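Local coordinates for protein acetyl xylan esterase (Paenibacillus sp. R4, PDB 6AGQ) that probably removes acetyl groups from acetylated xylan, as a cold-active acetyl xylan esterase of the alpha/beta-hydrolase superfamily, at residues 132-137 against 149-154; 140-145 against 227-232. One frame throughout, in Å; residues are numbered along the deposited sequence.

Contact 1. Residues 132-137 against 149-154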
ATOM      1  N   GLU A 132     -30.942  22.826  -7.491  1.00 32.40           N
ATOM      2  CA  GLU A 132     -30.018  23.449  -8.445  1.00 34.22           C
ATOM      3  C   GLU A 132     -28.979  24.143  -7.631  1.00 32.06           C
ATOM      4  O   GLU A 132     -29.334  24.733  -6.591  1.00 26.26           O
ATOM      5  CB  GLU A 132     -30.756  24.472  -9.343  1.00 36.45           C
ATOM      6  CG  GLU A 132     -31.753  23.805 -10.318  1.00 42.84           C
ATOM      7  CD  GLU A 132     -31.091  22.777 -11.274  1.00 49.96           C
ATOM      8  OE1 GLU A 132     -31.794  21.965 -11.918  1.00 60.21           O
ATOM      9  OE2 GLU A 132     -29.851  22.765 -11.403  1.00 57.33           O
ATOM     10  N   TYR A 133     -27.714  24.068  -8.105  1.00 26.38           N
ATOM     11  CA  TYR A 133     -26.597  24.659  -7.425  1.00 25.15           C
ATOM     12  C   TYR A 133     -25.928  25.740  -8.346  1.00 27.58           C
ATOM     13  O   TYR A 133     -25.941  25.625  -9.578  1.00 25.26           O
ATOM     14  CB  TYR A 133     -25.630  23.575  -6.932  1.00 24.68           C
ATOM     15  CG  TYR A 133     -26.313  22.473  -6.156  1.00 22.81           C
ATOM     16  CD1 TYR A 133     -26.700  22.674  -4.852  1.00 20.65           C
ATOM     17  CD2 TYR A 133     -26.619  21.234  -6.747  1.00 22.44           C
ATOM     18  CE1 TYR A 133     -27.372  21.725  -4.171  1.00 21.53           C
ATOM     19  CE2 TYR A 133     -27.284  20.245  -6.037  1.00 22.88           C
ATOM     20  CZ  TYR A 133     -27.681  20.500  -4.747  1.00 23.36           C
ATOM     21  OH  TYR A 133     -28.357  19.551  -3.965  1.00 23.97           O
ATOM     22  N   PRO A 134     -25.424  26.849  -7.752  1.00 28.78           N
ATOM     23  CA  PRO A 134     -24.798  27.883  -8.603  1.00 29.67           C
ATOM     24  C   PRO A 134     -23.522  27.489  -9.316  1.00 27.90           C
ATOM     25  O   PRO A 134     -23.134  28.188 -10.254  1.00 30.88           O
ATOM     26  CB  PRO A 134     -24.522  29.065  -7.637  1.00 32.60           C
ATOM     27  CG  PRO A 134     -24.769  28.563  -6.254  1.00 31.95           C
ATOM     28  CD  PRO A 134     -25.472  27.233  -6.329  1.00 31.22           C
ATOM     29  N   GLN A 135     -22.833  26.447  -8.873  1.00 25.95           N
ATOM     30  CA  GLN A 135     -21.553  26.107  -9.478  1.00 27.34           C
ATOM     31  C   GLN A 135     -21.473  24.619  -9.539  1.00 27.06           C
ATOM     32  O   GLN A 135     -22.363  23.916  -9.048  1.00 25.65           O
ATOM     33  CB  GLN A 135     -20.371  26.651  -8.636  1.00 29.17           C
ATOM     34  CG  GLN A 135     -20.396  28.173  -8.351  1.00 31.36           C
ATOM     35  CD  GLN A 135     -19.076  28.782  -7.790  1.00 33.53           C
ATOM     36  OE1 GLN A 135     -18.124  28.089  -7.397  1.00 32.07           O
ATOM     37  NE2 GLN A 135     -19.034  30.114  -7.758  1.00 33.82           N
ATOM     38  N   GLY A 136     -20.373  24.114 -10.090  1.00 26.86           N
ATOM     39  CA  GLY A 136     -20.095  22.698  -9.967  1.00 28.21           C
ATOM     40  C   GLY A 136     -19.579  22.235  -8.606  1.00 29.12           C
ATOM     41  O   GLY A 136     -19.762  22.890  -7.544  1.00 28.13           O
ATOM     42  N   GLY A 137     -18.918  21.072  -8.616  1.00 30.25           N
ATOM     43  CA  GLY A 137     -18.246  20.621  -7.392  1.00 29.70           C
ATOM     44  C   GLY A 137     -17.239  19.528  -7.538  1.00 29.32           C
ATOM     45  O   GLY A 137     -16.895  19.141  -8.617  1.00 28.99           O
ATOM     46  N   PRO A 149     -25.539  28.924   2.589  1.00 33.52           N
ATOM     47  CA  PRO A 149     -26.348  27.880   3.217  1.00 36.38           C
ATOM     48  C   PRO A 149     -27.767  27.724   2.618  1.00 35.35           C
ATOM     49  O   PRO A 149     -28.317  26.649   2.700  1.00 33.21           O
ATOM     50  CB  PRO A 149     -26.428  28.293   4.699  1.00 34.80           C
ATOM     51  CG  PRO A 149     -26.027  29.717   4.734  1.00 37.91           C
ATOM     52  CD  PRO A 149     -25.129  29.959   3.557  1.00 36.02           C
ATOM     53  N   ALA A 150     -28.335  28.784   2.065  1.00 32.33           N
ATOM     54  CA  ALA A 150     -29.647  28.730   1.437  1.00 37.29           C
ATOM     55  C   ALA A 150     -29.707  27.728   0.291  1.00 37.41           C
ATOM     56  O   ALA A 150     -30.773  27.173   0.061  1.00 32.94           O
ATOM     57  CB  ALA A 150     -30.073  30.109   0.924  1.00 38.68           C
ATOM     58  N   SER A 151     -28.583  27.492  -0.400  1.00 32.50           N
ATOM     59  CA  SER A 151     -28.562  26.547  -1.547  1.00 33.03           C
ATOM     60  C   SER A 151     -27.689  25.295  -1.331  1.00 29.99           C
ATOM     61  O   SER A 151     -27.484  24.496  -2.263  1.00 27.75           O
ATOM     62  CB  SER A 151     -28.084  27.309  -2.811  1.00 36.54           C
ATOM     63  OG  SER A 151     -26.734  27.714  -2.651  1.00 45.09           O
ATOM     64  N   TYR A 152     -27.191  25.107  -0.098  1.00 25.98           N
ATOM     65  CA  TYR A 152     -26.274  24.028   0.180  1.00 25.30           C
ATOM     66  C   TYR A 152     -26.961  22.636   0.184  1.00 25.33           C
ATOM     67  O   TYR A 152     -28.014  22.493   0.798  1.00 21.89           O
ATOM     68  CB  TYR A 152     -25.572  24.287   1.487  1.00 23.42           C
ATOM     69  CG  TYR A 152     -24.595  23.190   1.892  1.00 22.57           C
ATOM     70  CD1 TYR A 152     -23.475  22.954   1.122  1.00 20.99           C
ATOM     71  CD2 TYR A 152     -24.810  22.399   3.052  1.00 21.34           C
ATOM     72  CE1 TYR A 152     -22.577  21.991   1.478  1.00 22.31           C
ATOM     73  CE2 TYR A 152     -23.914  21.398   3.406  1.00 23.08           C
ATOM     74  CZ  TYR A 152     -22.802  21.184   2.596  1.00 23.19           C
ATOM     75  OH  TYR A 152     -21.856  20.212   2.908  1.00 23.65           O
ATOM     76  N   TYR A 153     -26.347  21.631  -0.478  1.00 22.85           N
ATOM     77  CA  TYR A 153     -26.881  20.233  -0.510  1.00 22.56           C
ATOM     78  C   TYR A 153     -27.662  19.735   0.724  1.00 23.19           C
ATOM     79  O   TYR A 153     -28.801  19.211   0.632  1.00 22.38           O
ATOM     80  CB  TYR A 153     -25.722  19.271  -0.732  1.00 26.72           C
ATOM     81  CG  TYR A 153     -26.099  17.828  -0.812  1.00 23.81           C
ATOM     82  CD1 TYR A 153     -26.752  17.325  -1.949  1.00 26.03           C
ATOM     83  CD2 TYR A 153     -25.825  16.988   0.215  1.00 23.33           C
ATOM     84  CE1 TYR A 153     -27.118  15.992  -2.049  1.00 24.95           C
ATOM     85  CE2 TYR A 153     -26.186  15.659   0.150  1.00 23.73           C
ATOM     86  CZ  TYR A 153     -26.848  15.166  -0.987  1.00 24.98           C
ATOM     87  OH  TYR A 153     -27.203  13.861  -1.058  1.00 21.04           O
ATOM     88  N   TYR A 154     -27.096  19.944   1.903  1.00 24.47           N
ATOM     89  CA  TYR A 154     -27.698  19.354   3.093  1.00 24.77           C
ATOM     90  C   TYR A 154     -28.892  20.109   3.581  1.00 25.71           C
ATOM     91  O   TYR A 154     -29.588  19.578   4.469  1.00 24.89           O
ATOM     92  CB  TYR A 154     -26.691  19.006   4.225  1.00 24.48           C
ATOM     93  CG  TYR A 154     -25.879  17.722   3.958  1.00 22.89           C
ATOM     94  CD1 TYR A 154     -26.452  16.444   4.128  1.00 21.14           C
ATOM     95  CD2 TYR A 154     -24.523  17.798   3.601  1.00 22.65           C
ATOM     96  CE1 TYR A 154     -25.735  15.278   3.859  1.00 23.28           C
ATOM     97  CE2 TYR A 154     -23.769  16.649   3.383  1.00 23.96           C
ATOM     98  CZ  TYR A 154     -24.368  15.394   3.499  1.00 23.78           C
ATOM     99  OH  TYR A 154     -23.627  14.284   3.276  1.00 24.49           O
TER
HETATM  100  O   HOH W   1     -29.687  24.472  -3.876  1.00 33.17           O
HETATM  101  O   HOH W   2     -30.004  19.468  -1.914  1.00 26.97           O

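Contact 2. Residues 140-145 against 227-232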
ATOM      1  N   GLY A 140     -19.131  13.653  -5.649  1.00 27.14           N
ATOM      2  CA  GLY A 140     -19.873  13.574  -4.372  1.00 25.96           C
ATOM      3  C   GLY A 140     -20.861  14.712  -4.183  1.00 24.83           C
ATOM      4  O   GLY A 140     -21.255  15.367  -5.129  1.00 30.67           O
ATOM      5  N   TRP A 141     -21.241  14.976  -2.956  1.00 24.44           N
ATOM      6  CA  TRP A 141     -22.321  15.919  -2.643  1.00 24.61           C
ATOM      7  C   TRP A 141     -21.942  16.970  -1.602  1.00 23.35           C
ATOM      8  O   TRP A 141     -22.630  17.973  -1.528  1.00 25.30           O
ATOM      9  CB  TRP A 141     -23.588  15.121  -2.185  1.00 27.08           C
ATOM     10  CG  TRP A 141     -23.989  14.108  -3.206  1.00 24.56           C
ATOM     11  CD1 TRP A 141     -24.670  14.360  -4.336  1.00 26.05           C
ATOM     12  CD2 TRP A 141     -23.623  12.733  -3.258  1.00 22.97           C
ATOM     13  NE1 TRP A 141     -24.821  13.220  -5.059  1.00 26.98           N
ATOM     14  CE2 TRP A 141     -24.157  12.210  -4.429  1.00 24.88           C
ATOM     15  CE3 TRP A 141     -22.915  11.894  -2.420  1.00 24.29           C
ATOM     16  CZ2 TRP A 141     -24.006  10.882  -4.789  1.00 25.51           C
ATOM     17  CZ3 TRP A 141     -22.749  10.589  -2.776  1.00 22.56           C
ATOM     18  CH2 TRP A 141     -23.294  10.083  -3.951  1.00 21.82           C
ATOM     19  N   MET A 142     -20.836  16.797  -0.883  1.00 23.46           N
ATOM     20  CA  MET A 142     -20.441  17.712   0.243  1.00 24.22           C
ATOM     21  C   MET A 142     -20.171  19.170  -0.166  1.00 24.30           C
ATOM     22  O   MET A 142     -20.179  20.068   0.712  1.00 26.31           O
ATOM     23  CB  MET A 142     -19.097  17.278   0.871  1.00 27.01           C
ATOM     24  CG  MET A 142     -19.013  15.919   1.522  1.00 33.42           C
ATOM     25  SD  MET A 142     -20.246  15.724   2.813  1.00 33.31           S
ATOM     26  CE  MET A 142     -19.474  16.804   4.030  1.00 37.00           C
ATOM     27  N   THR A 143     -19.829  19.408  -1.431  1.00 21.93           N
ATOM     28  CA  THR A 143     -19.418  20.771  -1.895  1.00 24.20           C
ATOM     29  C   THR A 143     -20.472  21.486  -2.766  1.00 23.51           C
ATOM     30  O   THR A 143     -20.287  22.608  -3.195  1.00 24.25           O
ATOM     31  CB  THR A 143     -18.085  20.702  -2.631  1.00 24.15           C
ATOM     32  OG1 THR A 143     -18.274  19.974  -3.842  1.00 24.64           O
ATOM     33  CG2 THR A 143     -17.066  19.964  -1.820  1.00 25.53           C
ATOM     34  N   LEU A 144     -21.603  20.832  -2.997  1.00 24.40           N
ATOM     35  CA  LEU A 144     -22.671  21.446  -3.809  1.00 24.18           C
ATOM     36  C   LEU A 144     -23.336  22.567  -3.033  1.00 21.98           C
ATOM     37  O   LEU A 144     -23.850  22.337  -1.934  1.00 19.34           O
ATOM     38  CB  LEU A 144     -23.673  20.440  -4.243  1.00 23.68           C
ATOM     39  CG  LEU A 144     -23.096  19.365  -5.141  1.00 27.06           C
ATOM     40  CD1 LEU A 144     -24.146  18.299  -5.268  1.00 27.23           C
ATOM     41  CD2 LEU A 144     -22.732  19.945  -6.508  1.00 29.29           C
ATOM     42  N   GLY A 145     -23.222  23.783  -3.585  1.00 18.72           N
ATOM     43  CA  GLY A 145     -23.800  24.988  -2.960  1.00 20.40           C
ATOM     44  C   GLY A 145     -23.091  25.430  -1.694  1.00 20.63           C
ATOM     45  O   GLY A 145     -23.687  26.103  -0.842  1.00 22.69           O
ATOM     46  N   VAL A 227     -12.626  14.725   2.969  1.00 27.69           N
ATOM     47  CA  VAL A 227     -11.615  15.075   2.006  1.00 27.91           C
ATOM     48  C   VAL A 227     -12.150  15.955   0.817  1.00 28.84           C
ATOM     49  O   VAL A 227     -11.388  16.733   0.256  1.00 27.08           O
ATOM     50  CB  VAL A 227     -10.854  13.808   1.503  1.00 32.98           C
ATOM     51  CG1 VAL A 227     -11.588  13.100   0.393  1.00 34.93           C
ATOM     52  CG2 VAL A 227      -9.467  14.172   0.979  1.00 36.00           C
ATOM     53  N   GLU A 228     -13.438  15.840   0.451  1.00 26.76           N
ATOM     54  CA  GLU A 228     -14.046  16.671  -0.607  1.00 25.36           C
ATOM     55  C   GLU A 228     -13.932  18.157  -0.230  1.00 24.26           C
ATOM     56  O   GLU A 228     -13.730  18.997  -1.069  1.00 23.97           O
ATOM     57  CB  GLU A 228     -15.528  16.310  -0.791  1.00 26.04           C
ATOM     58  CG  GLU A 228     -15.794  14.895  -1.309  1.00 27.58           C
ATOM     59  CD  GLU A 228     -17.302  14.548  -1.418  1.00 30.24           C
ATOM     60  OE1 GLU A 228     -18.122  15.438  -1.682  1.00 29.53           O
ATOM     61  OE2 GLU A 228     -17.690  13.360  -1.266  1.00 33.98           O
ATOM     62  N   ILE A 229     -14.030  18.480   1.045  1.00 22.32           N
ATOM     63  CA  ILE A 229     -13.878  19.894   1.454  1.00 25.38           C
ATOM     64  C   ILE A 229     -12.453  20.375   1.224  1.00 28.42           C
ATOM     65  O   ILE A 229     -12.246  21.480   0.738  1.00 27.71           O
ATOM     66  CB  ILE A 229     -14.308  20.065   2.895  1.00 25.79           C
ATOM     67  CG1 ILE A 229     -15.829  19.870   3.012  1.00 27.93           C
ATOM     68  CG2 ILE A 229     -14.027  21.443   3.353  1.00 29.64           C
ATOM     69  CD1 ILE A 229     -16.254  19.567   4.413  1.00 31.66           C
ATOM     70  N   LYS A 230     -11.471  19.541   1.547  1.00 29.16           N
ATOM     71  CA  LYS A 230     -10.081  19.869   1.298  1.00 30.43           C
ATOM     72  C   LYS A 230      -9.882  19.993  -0.234  1.00 27.61           C
ATOM     73  O   LYS A 230      -9.268  20.954  -0.723  1.00 26.07           O
ATOM     74  CB  LYS A 230      -9.162  18.799   1.967  1.00 32.60           C
ATOM     75  CG  LYS A 230      -7.667  18.978   1.740  1.00 38.62           C
ATOM     76  CD  LYS A 230      -6.874  17.660   1.770  1.00 42.72           C
ATOM     77  CE  LYS A 230      -7.050  16.935   0.455  1.00 43.54           C
ATOM     78  NZ  LYS A 230      -6.399  15.601   0.381  1.00 52.60           N
ATOM     79  N   ASN A 231     -10.455  19.065  -1.008  1.00 27.88           N
ATOM     80  CA  ASN A 231     -10.334  19.146  -2.489  1.00 25.26           C
ATOM     81  C   ASN A 231     -11.067  20.352  -3.067  1.00 24.83           C
ATOM     82  O   ASN A 231     -10.592  20.951  -3.950  1.00 22.83           O
ATOM     83  CB  ASN A 231     -10.744  17.833  -3.114  1.00 25.79           C
ATOM     84  CG  ASN A 231      -9.794  16.718  -2.745  1.00 30.64           C
ATOM     85  OD1 ASN A 231      -8.787  16.960  -2.115  1.00 38.36           O
ATOM     86  ND2 ASN A 231     -10.129  15.511  -3.073  1.00 28.78           N
ATOM     87  N   TRP A 232     -12.168  20.788  -2.472  1.00 26.79           N
ATOM     88  CA  TRP A 232     -12.734  22.111  -2.834  1.00 27.36           C
ATOM     89  C   TRP A 232     -11.667  23.209  -2.788  1.00 26.95           C
ATOM     90  O   TRP A 232     -11.471  23.904  -3.780  1.00 23.23           O
ATOM     91  CB  TRP A 232     -13.929  22.507  -1.959  1.00 23.68           C
ATOM     92  CG  TRP A 232     -14.680  23.642  -2.521  1.00 25.30           C
ATOM     93  CD1 TRP A 232     -15.644  23.566  -3.443  1.00 26.13           C
ATOM     94  CD2 TRP A 232     -14.482  25.054  -2.259  1.00 24.45           C
ATOM     95  NE1 TRP A 232     -16.079  24.806  -3.771  1.00 25.72           N
ATOM     96  CE2 TRP A 232     -15.400  25.741  -3.037  1.00 24.72           C
ATOM     97  CE3 TRP A 232     -13.647  25.779  -1.396  1.00 24.45           C
ATOM     98  CZ2 TRP A 232     -15.490  27.144  -3.048  1.00 25.70           C
ATOM     99  CZ3 TRP A 232     -13.705  27.174  -1.402  1.00 25.74           C
ATOM    100  CH2 TRP A 232     -14.639  27.849  -2.235  1.00 25.98           C
TER
HETATM  101  O   HOH W   3     -18.809  23.574  -5.034  1.00 24.29           O
HETATM  102  O   HOH W   4     -18.696  17.401  -3.411  1.00 28.77           O

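Contact 1. Residues 132-137 against 149-154
Tyr133 swings its ring beside its own backbone N, CG lying anti to the carbonyl carbon (chi1 -50°), and so reaches across to the backbone of Ser151-Tyr153; Tyr153 keeps CG anti to its backbone N (chi1 -179°), which sets the edge of its ring at the Tyr133 hydroxyl. The two phenol side chains run at a slant to each other, with no stacking between them: Tyr133 OH lies near the plane of the Tyr153 ring, 3.4 Å from Tyr153 CD1. Further back, the carbonyl of Ser151 meets the Tyr133 ring at its edge, in plane, with Ser151 O 3.3 Å from Tyr133 CD1, so the electron-rich oxygen faces C-H groups and not the pi cloud. No direct hydrogen bond joins the two segments. Two waters do the bridging instead. One donates to both Glu132 O and Ser151 O, the latter at 2.7 Å from the water oxygen; the other donates to Tyr133 OH at 2.6 Å and to Tyr153 O at 2.8 Å. Residues 132-137 lie in the loop between strand 114-118 and helix 153-170 of the alpha/beta-hydrolase fold, and 149-154 leads from that loop into the helix, so the contact joins the middle of the loop to the approach to the helix. Beside the tyrosine, Pro134 lays its ring near Ser151, CD coming 3.9 Å from Ser151 OG. The polar ends of both phenols are held from elsewhere as well: Tyr133 OH is hydrogen-bonded to Asp129 OD2, while Tyr153 OH bonds Arg121 O and Gln123 NE2. Glu132, which is exposed, packs on Asp129 of the second subunit.

Contact 2. Residues 140-145 against 227-232
Glu228 and Met142 meet with their side chains at about a right angle, the carboxylate of the helix residue passing across the first carbons of the methionine. With CG anti to the carbonyl carbon (chi1 -65°) and the chain extended beyond it, Glu228 reaches from helix 226-236 to the backbone of the Trp141-Leu144 type I turn. There OE1 accepts a hydrogen bond from Met142 N at 3.1 Å; the N-H to oxygen angle is 144°, and the donor comes in on the syn side, 26° out of the carboxylate plane. A water donates to Glu228 OE1 at 2.7 Å and accepts from Thr143 N, so OE1 reaches two successive amides, one directly and one through the water. The other oxygen, OE2, has a weak hydrogen bond to Tyr95 OH. Without the carboxylate, as with an alanine here, the Met142 amide would probably lose its acceptor and the water its anchor on the helix. Met142 bends at chi2 and chi3, which turns its end away from the carboxylate and brings CE 4.3 Å from Ile229 CD1. Thr143 places OG1 between its backbone N and carbonyl carbon, which puts CG2 anti to the carbonyl carbon and over the helix backbone, 3.6 Å from Glu228 O; CB approaches Trp232 CD1 obliquely at 3.8 Å, and the hydroxyl is bonded to Ile138 N. Trp232 keeps CG anti to the backbone N, bringing NE1 within a weak hydrogen bond of a water that also donates to Thr143 O. At Gly140 a side chain would collide with Glu228 OE2. Here a buried helix carboxylate grips the main chain of a beta turn, joining the loop after strand 114-118 to one of the helices inserted between strands 203-207 and 265-271 of an alpha/beta-hydrolase fold.

Overall arrangement
Contacts 1 and 2 alternate along the chain, with 140-145 lying between 132-137 and 149-154, and their centres are 11 Å apart. They touch directly: Tyr152 OH probably hydrogen-bonds Met142 O at 2.8 Å, and Tyr153 N probably bonds Leu144 O at 3.0 Å, while the rings of Tyr153 and Trp141 stack. The turn 140-145 thus sits between helix 153-170 and helix 226-236. A bound zinc ion lies about 10 Å from the side chain of Tyr152 and about 9 Å from that of Ile229. Tyr154 OH is hydrogen-bonded to Gln186 OE1, next to Ser185 of a GxSxG sequence consistent with the nucleophile elbow. Both contacts also touch the second subunit.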